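Local coordinates for rhamnose ABC transporter, periplasmic rhamnose-binding protein (Kribbella flavida, PDB 4KVF), which probably binds rhamnose or a related sugar outside the cell membrane and delivers it to an ABC transporter, at residues N90-Q94 with Q95-V99; D106-A109 with V110-S113; P173-T176 with N177-S180; I182-M185 with K186-A190. One frame throughout, in Å; residues are numbered along the deposited sequence.

Contact 1 (N90-Q94 with Q95-V99); sequences NTLIQ and QQQDV
The backbone N-H of Q96 donates to I93 O over 2.9 Å and meets that oxygen from above its carbonyl plane. One residue earlier, Q95 N makes the regular helical bond to T91 O (3.0 Å). One residue later, Q97 N points almost straight at L92 O, though at 3.4 Å the bond is weak. With Q96 at a positive phi of 61°, the bonds back from Q96 and Q97 form a Schellman motif that ends helix 85-94. Glycine often fills such a place; here a glutamine does, its long polar chain suited to the surface.

T91 and Q95 lie alongside each other, pointing the same way, with T91 CG2 3.8 Å from Q95 NE2. T91 OG1 is hydrogen-bonded to S87 O, while CG2, anti to the backbone N, lies on the side of Q95. On the inner side L92 CD2 touches both Q95 OE1 (3.7 Å) and Q97 CG (4.0 Å), which stands beside its own backbone N (chi1 -60°). L92 packs on A43 and K73. A water donates a hydrogen bond to Q94 O and accepts a weak one from Q96 NE2. Peptide groups thus do most of the polar work, while glutamine carbons pad the helix end.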
# COMPACT_ATOMS: atom_id res chain seq x y z
N ASN A 90 12.27 -7.62 20.23
CA ASN A 90 12.75 -7.89 21.58
C ASN A 90 13.47 -6.68 22.16
O ASN A 90 13.35 -6.38 23.36
CB ASN A 90 13.65 -9.13 21.61
CG ASN A 90 12.84 -10.43 21.51
OD1 ASN A 90 11.68 -10.48 21.92
ND2 ASN A 90 13.46 -11.48 20.97
N THR A 91 14.24 -6.00 21.31
CA THR A 91 14.91 -4.78 21.73
C THR A 91 13.88 -3.71 22.13
O THR A 91 14.02 -3.07 23.16
CB THR A 91 15.80 -4.21 20.62
OG1 THR A 91 16.77 -5.20 20.25
CG2 THR A 91 16.51 -2.95 21.10
N LEU A 92 12.86 -3.53 21.30
CA LEU A 92 11.85 -2.52 21.59
C LEU A 92 11.11 -2.81 22.89
O LEU A 92 10.75 -1.90 23.63
CB LEU A 92 10.87 -2.38 20.42
CG LEU A 92 11.51 -1.87 19.12
CD1 LEU A 92 10.45 -1.79 18.02
CD2 LEU A 92 12.17 -0.50 19.33
N ILE A 93 10.87 -4.09 23.17
CA ILE A 93 10.28 -4.48 24.44
C ILE A 93 11.14 -4.08 25.63
O ILE A 93 10.65 -3.46 26.58
CB ILE A 93 10.01 -6.01 24.51
CG1 ILE A 93 8.98 -6.41 23.45
CG2 ILE A 93 9.55 -6.41 25.91
CD1 ILE A 93 8.83 -7.93 23.28
N GLN A 94 12.43 -4.42 25.58
CA GLN A 94 13.34 -4.06 26.67
C GLN A 94 13.48 -2.54 26.85
O GLN A 94 13.75 -2.07 27.96
CB GLN A 94 14.71 -4.71 26.51
CG GLN A 94 14.85 -6.08 27.15
CD GLN A 94 14.39 -6.12 28.59
OE1 GLN A 94 13.34 -6.67 28.90
NE2 GLN A 94 15.20 -5.54 29.49
N GLN A 95 13.31 -1.79 25.77
CA GLN A 95 13.39 -0.32 25.84
C GLN A 95 12.07 0.30 26.33
O GLN A 95 11.98 1.52 26.51
CB GLN A 95 13.75 0.26 24.46
CG GLN A 95 15.17 -0.04 24.00
CD GLN A 95 15.46 0.52 22.62
OE1 GLN A 95 14.54 0.87 21.87
NE2 GLN A 95 16.75 0.62 22.27
N GLN A 96 11.07 -0.55 26.53
CA GLN A 96 9.78 -0.15 27.10
C GLN A 96 9.05 0.90 26.27
O GLN A 96 8.58 1.92 26.80
CB GLN A 96 9.92 0.31 28.55
CG GLN A 96 10.41 -0.78 29.47
CD GLN A 96 10.64 -0.27 30.86
OE1 GLN A 96 10.21 0.83 31.20
NE2 GLN A 96 11.33 -1.07 31.67
N GLN A 97 8.97 0.63 24.98
CA GLN A 97 8.12 1.41 24.08
C GLN A 97 6.67 1.23 24.51
O GLN A 97 6.31 0.21 25.10
CB GLN A 97 8.32 0.95 22.63
CG GLN A 97 9.75 1.12 22.14
CD GLN A 97 10.26 2.54 22.32
OE1 GLN A 97 9.84 3.46 21.62
NE2 GLN A 97 11.16 2.74 23.29
N ASP A 98 5.83 2.22 24.22
CA ASP A 98 4.40 2.14 24.53
C ASP A 98 3.64 1.52 23.37
O ASP A 98 2.63 0.85 23.58
CB ASP A 98 3.83 3.53 24.82
CG ASP A 98 4.31 4.09 26.15
OD1 ASP A 98 4.10 3.43 27.19
OD2 ASP A 98 4.89 5.20 26.17
N VAL A 99 4.13 1.76 22.16
CA VAL A 99 3.52 1.27 20.92
C VAL A 99 4.63 0.78 20.00
O VAL A 99 5.64 1.46 19.81
CB VAL A 99 2.77 2.39 20.18
CG1 VAL A 99 2.14 1.85 18.88
CG2 VAL A 99 1.70 3.01 21.08
O HOH W 1 13.54 -3.19 30.36

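Contact 2 (D106-A109 with V110-S113); sequences DPNA and VCPS
V110, inside a type I turn, sends CG2 back to the loop, 3.6 Å from D106 O and near P107 O. CG2 stands between the backbone N and the carbonyl carbon (chi1 -63° for CG1), which aims it at those oxygens. C111 sends SG toward the same loop, 3.5 Å from P107 O, and P112 lays CD against A109 O at 3.7 Å. Proline suits a first helical turn, where no earlier carbonyl needs its N-H.

D106 helps to fix the loop, its OD2 gripping two amides: A109 N on the anti lone pair at 2.7 Å, an Asx motif, and N108 N from above the carboxylate plane at 3.0 Å, an Asx turn. The type I turn is closed by C111 N donating to N108 O (3.0 Å), and a water links A109 O to S113 N. V110 is wedged against Q85 and I89 of helix 85-94 and the loop residues A104 and A131. An alanine in place of V110 would probably open a gap beside D106 O and loosen the hold on I89. The C111-C135 disulfide ties the start of helix 111-119 to the loop after strand 123-127.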
# COMPACT_ATOMS: atom_id res chain seq x y z
N ASP A 106 6.92 -12.11 8.19
CA ASP A 106 6.22 -13.38 8.30
C ASP A 106 5.12 -13.20 9.33
O ASP A 106 5.35 -12.63 10.39
CB ASP A 106 7.18 -14.49 8.76
CG ASP A 106 6.48 -15.82 8.90
OD1 ASP A 106 6.26 -16.48 7.87
OD2 ASP A 106 6.13 -16.21 10.04
N PRO A 107 3.90 -13.67 9.02
CA PRO A 107 2.78 -13.42 9.94
C PRO A 107 2.92 -14.11 11.30
O PRO A 107 2.38 -13.62 12.29
CB PRO A 107 1.58 -14.01 9.20
CG PRO A 107 2.00 -14.09 7.76
CD PRO A 107 3.48 -14.32 7.77
N ASN A 108 3.65 -15.22 11.36
CA ASN A 108 3.69 -15.99 12.61
C ASN A 108 4.99 -15.96 13.41
O ASN A 108 4.95 -16.11 14.63
CB ASN A 108 3.23 -17.43 12.37
CG ASN A 108 1.75 -17.52 12.06
OD1 ASN A 108 0.92 -17.62 12.97
ND2 ASN A 108 1.41 -17.46 10.79
N ALA A 109 6.12 -15.75 12.74
CA ALA A 109 7.42 -15.77 13.42
C ALA A 109 7.53 -14.69 14.50
O ALA A 109 8.25 -14.85 15.49
CB ALA A 109 8.56 -15.63 12.41
N VAL A 110 6.81 -13.60 14.29
CA VAL A 110 6.83 -12.47 15.20
C VAL A 110 5.83 -12.60 16.35
O VAL A 110 5.84 -11.80 17.29
CB VAL A 110 6.54 -11.16 14.43
CG1 VAL A 110 7.64 -10.91 13.41
CG2 VAL A 110 5.19 -11.24 13.73
N CYS A 111 4.97 -13.62 16.28
CA CYS A 111 3.89 -13.75 17.27
C CYS A 111 4.34 -13.86 18.73
O CYS A 111 3.80 -13.13 19.58
CB CYS A 111 2.92 -14.89 16.92
SG CYS A 111 1.75 -14.44 15.65
N PRO A 112 5.29 -14.76 19.04
CA PRO A 112 5.69 -14.90 20.45
C PRO A 112 6.19 -13.59 21.05
O PRO A 112 5.75 -13.21 22.14
CB PRO A 112 6.82 -15.93 20.39
CG PRO A 112 6.46 -16.79 19.22
CD PRO A 112 5.92 -15.81 18.21
N SER A 113 7.07 -12.89 20.34
CA SER A 113 7.62 -11.63 20.87
C SER A 113 6.57 -10.52 20.88
O SER A 113 6.49 -9.76 21.84
CB SER A 113 8.88 -11.21 20.10
OG SER A 113 8.58 -10.97 18.74
O HOH W 2 8.60 -13.81 18.11

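Contact 3 (P173-T176 with N177-S180); sequences PNAT and NQNS
N179 N returns to A175 O at 2.9 Å and S180 N to T176 O at 3.1 Å, the first regular bonds of helix 176-189, for which A175 is the N-cap residue. This helix follows strand 164-170 in one of the two Rossmann-like lobes of a periplasmic binding protein, a fold in which such helix starts commonly face the cleft between the lobes.

Alanine has no polar group with which to cap, and the side-chain bond across this turn comes from further along. N179 reaches back across the turn, and its ND2 donates to P173 O over 2.8 Å in an almost straight bond (175°) with the acceptor lying in the plane of the amide. CG is anti to its own carbonyl carbon (chi1 -73°), which swings the amide back over the loop. Asparagine is well matched to this task: short, flat, and a donor through ND2, it holds the loop before the helix to the first helical turn.

On another face, Q178 bends at chi2 (76°), and its amide splits its roles. NE2 donates to P232 O in the loop after strand 226-231, while OE1 rests 3.4 Å from the methyl carbon CB of A175.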
# COMPACT_ATOMS: atom_id res chain seq x y z
N PRO A 173 3.78 -15.28 -12.18
CA PRO A 173 2.56 -16.10 -12.10
C PRO A 173 2.08 -16.39 -10.68
O PRO A 173 0.87 -16.42 -10.45
CB PRO A 173 2.96 -17.39 -12.82
CG PRO A 173 3.95 -16.93 -13.86
CD PRO A 173 4.74 -15.82 -13.17
N ASN A 174 2.99 -16.59 -9.74
CA ASN A 174 2.60 -16.92 -8.36
C ASN A 174 2.52 -15.72 -7.42
O ASN A 174 2.39 -15.89 -6.22
CB ASN A 174 3.54 -17.97 -7.75
CG ASN A 174 3.54 -19.27 -8.51
OD1 ASN A 174 2.55 -19.62 -9.16
ND2 ASN A 174 4.65 -20.00 -8.43
N ALA A 175 2.61 -14.50 -7.96
CA ALA A 175 2.60 -13.31 -7.12
C ALA A 175 1.29 -13.18 -6.36
O ALA A 175 0.23 -12.98 -6.95
CB ALA A 175 2.85 -12.06 -7.97
N THR A 176 1.37 -13.28 -5.03
CA THR A 176 0.19 -13.30 -4.18
C THR A 176 -0.66 -12.04 -4.31
O THR A 176 -1.89 -12.10 -4.50
CB THR A 176 0.60 -13.49 -2.71
OG1 THR A 176 1.32 -14.72 -2.60
CG2 THR A 176 -0.64 -13.52 -1.81
N ASN A 177 -0.00 -10.88 -4.22
CA ASN A 177 -0.71 -9.61 -4.27
C ASN A 177 -1.34 -9.37 -5.63
O ASN A 177 -2.53 -9.07 -5.73
CB ASN A 177 0.22 -8.45 -3.93
CG ASN A 177 0.62 -8.44 -2.46
OD1 ASN A 177 -0.09 -9.00 -1.60
ND2 ASN A 177 1.74 -7.79 -2.16
N GLN A 178 -0.56 -9.52 -6.70
CA GLN A 178 -1.10 -9.27 -8.03
C GLN A 178 -2.23 -10.24 -8.34
O GLN A 178 -3.23 -9.87 -8.95
CB GLN A 178 -0.01 -9.34 -9.10
CG GLN A 178 0.83 -8.06 -9.23
CD GLN A 178 1.83 -7.89 -8.11
OE1 GLN A 178 2.10 -8.82 -7.36
NE2 GLN A 178 2.42 -6.69 -8.01
N ASN A 179 -2.08 -11.49 -7.90
CA ASN A 179 -3.12 -12.47 -8.19
C ASN A 179 -4.42 -12.12 -7.48
O ASN A 179 -5.51 -12.36 -8.02
CB ASN A 179 -2.67 -13.90 -7.88
CG ASN A 179 -1.68 -14.41 -8.90
OD1 ASN A 179 -1.56 -13.85 -10.00
ND2 ASN A 179 -0.97 -15.49 -8.56
N SER A 180 -4.31 -11.54 -6.29
CA SER A 180 -5.49 -11.09 -5.56
C SER A 180 -6.15 -9.95 -6.31
O SER A 180 -7.36 -9.96 -6.54
CB SER A 180 -5.11 -10.58 -4.16
OG SER A 180 -4.80 -11.66 -3.30

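Contact 4 (I182-M185 with K186-A190); sequences IEVM and KTELA
Helix 176-189 is the connecting helix of a beta-alpha-beta crossover, between strands 164-170 and 197-204, and this contact runs along its last two turns. The backbone ladder is regular: K186 N donates to I182 O, T187 N to E183 O, E188 N to V184 O and L189 N to M185 O, the last at 2.8 Å.

V184 O is gripped twice. E188 N approaches nearly along the C=O axis at 2.9 Å, and T187 OG1 donates from a wider angle (C=O...O 122°) at 2.7 Å. T187 can do this because chi1 (70°) puts its hydroxyl between the backbone N and the carbonyl carbon, a rotamer that lets a helical threonine satisfy its own hydroxyl on the preceding turn; its methyl CG2 then comes close to E183 O.

The side facing the sheet is largely nonpolar. I182 and selenomethionine M185 pack on V168, with M185 also meeting V153 of helix 145-159, and L189 lies on L197 and L199, its CG 3.2 Å from M185 O. An alanine in place of L189 would probably leave L197 and L199 without that branched cover and open a gap at the helix end. On the side of helix 145-159, E188 is buried, its carboxylate paired with K191.

At the edge, K186 runs extended past I182 and lies on I202, CE 3.9 Å from I182 CG2. Its charge and that of E183 do not touch: a water accepts from K186 NZ at 2.9 Å and donates to E183 OE1 at 2.7 Å.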
# COMPACT_ATOMS: atom_id res chain seq x y z
N ILE A 182 -5.92 -9.13 -9.42
CA ILE A 182 -6.47 -9.58 -10.70
C ILE A 182 -7.81 -10.27 -10.48
O ILE A 182 -8.77 -10.08 -11.24
CB ILE A 182 -5.46 -10.49 -11.43
CG1 ILE A 182 -4.28 -9.65 -11.93
CG2 ILE A 182 -6.13 -11.25 -12.58
CD1 ILE A 182 -3.07 -10.49 -12.38
N GLU A 183 -7.91 -11.07 -9.41
CA GLU A 183 -9.18 -11.73 -9.12
C GLU A 183 -10.27 -10.70 -8.86
O GLU A 183 -11.39 -10.85 -9.33
CB GLU A 183 -9.05 -12.72 -7.96
CG GLU A 183 -10.35 -13.46 -7.65
CD GLU A 183 -10.80 -14.40 -8.77
OE1 GLU A 183 -9.94 -14.94 -9.49
OE2 GLU A 183 -12.03 -14.59 -8.92
N VAL A 184 -9.94 -9.64 -8.13
CA VAL A 184 -10.93 -8.59 -7.91
C VAL A 184 -11.30 -7.92 -9.24
O VAL A 184 -12.48 -7.68 -9.51
CB VAL A 184 -10.44 -7.54 -6.89
CG1 VAL A 184 -11.44 -6.39 -6.80
CG2 VAL A 184 -10.26 -8.21 -5.53
N MSE A 185 -10.30 -7.64 -10.08
CA MSE A 185 -10.57 -7.09 -11.41
C MSE A 185 -11.57 -7.94 -12.19
O MSE A 185 -12.50 -7.42 -12.82
CB MSE A 185 -9.28 -6.97 -12.22
CG MSE A 185 -8.33 -5.91 -11.74
SE MSE A 185 -6.82 -5.76 -12.96
CE MSE A 185 -7.78 -5.06 -14.50
N LYS A 186 -11.38 -9.26 -12.16
CA LYS A 186 -12.30 -10.17 -12.84
C LYS A 186 -13.72 -10.09 -12.26
O LYS A 186 -14.70 -10.10 -13.00
CB LYS A 186 -11.79 -11.61 -12.77
CG LYS A 186 -10.54 -11.87 -13.59
CD LYS A 186 -10.06 -13.31 -13.39
CE LYS A 186 -8.81 -13.61 -14.19
NZ LYS A 186 -8.31 -14.98 -13.89
N THR A 187 -13.82 -10.00 -10.94
CA THR A 187 -15.14 -9.93 -10.32
C THR A 187 -15.82 -8.64 -10.74
O THR A 187 -17.02 -8.62 -11.04
CB THR A 187 -15.08 -10.06 -8.79
OG1 THR A 187 -14.50 -8.88 -8.24
CG2 THR A 187 -14.25 -11.28 -8.40
N GLU A 188 -15.03 -7.56 -10.79
CA GLU A 188 -15.53 -6.27 -11.25
C GLU A 188 -15.96 -6.29 -12.71
O GLU A 188 -17.04 -5.78 -13.06
CB GLU A 188 -14.48 -5.18 -11.04
CG GLU A 188 -14.34 -4.72 -9.60
CD GLU A 188 -15.57 -3.98 -9.10
OE1 GLU A 188 -15.90 -2.91 -9.67
OE2 GLU A 188 -16.22 -4.48 -8.16
N LEU A 189 -15.14 -6.87 -13.57
CA LEU A 189 -15.44 -6.98 -14.99
C LEU A 189 -16.70 -7.79 -15.27
O LEU A 189 -17.36 -7.59 -16.30
CB LEU A 189 -14.24 -7.59 -15.72
CG LEU A 189 -13.07 -6.63 -15.88
CD1 LEU A 189 -11.82 -7.37 -16.31
CD2 LEU A 189 -13.43 -5.54 -16.91
N ALA A 190 -17.05 -8.68 -14.35
CA ALA A 190 -18.21 -9.55 -14.52
C ALA A 190 -19.53 -8.86 -14.19
O ALA A 190 -20.61 -9.42 -14.41
CB ALA A 190 -18.06 -10.83 -13.69
O HOH W 3 -7.75 -14.42 -11.05

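In the fold
Followed from the N terminus, the four contacts come in series; none nests in or crosses another. Contact 1 ends helix 85-94 and leads into strand 99-102. Contact 2 shapes the loop after that strand and starts helix 111-119. The two meet where I93 CD1 lies 3.3 Å from S113 O, so the helices pack against each other beside the six-stranded parallel sheet. The chain then passes to the lobe with the four-stranded sheet. There contact 3 closes the loop after strand 164-170 and begins helix 176-189, and contact 4, whose centre lies about 14 Å from that of contact 3, carries the same helix toward strand 197-204. Contacts 1 and 4 sit on opposite sides of the chain's centre.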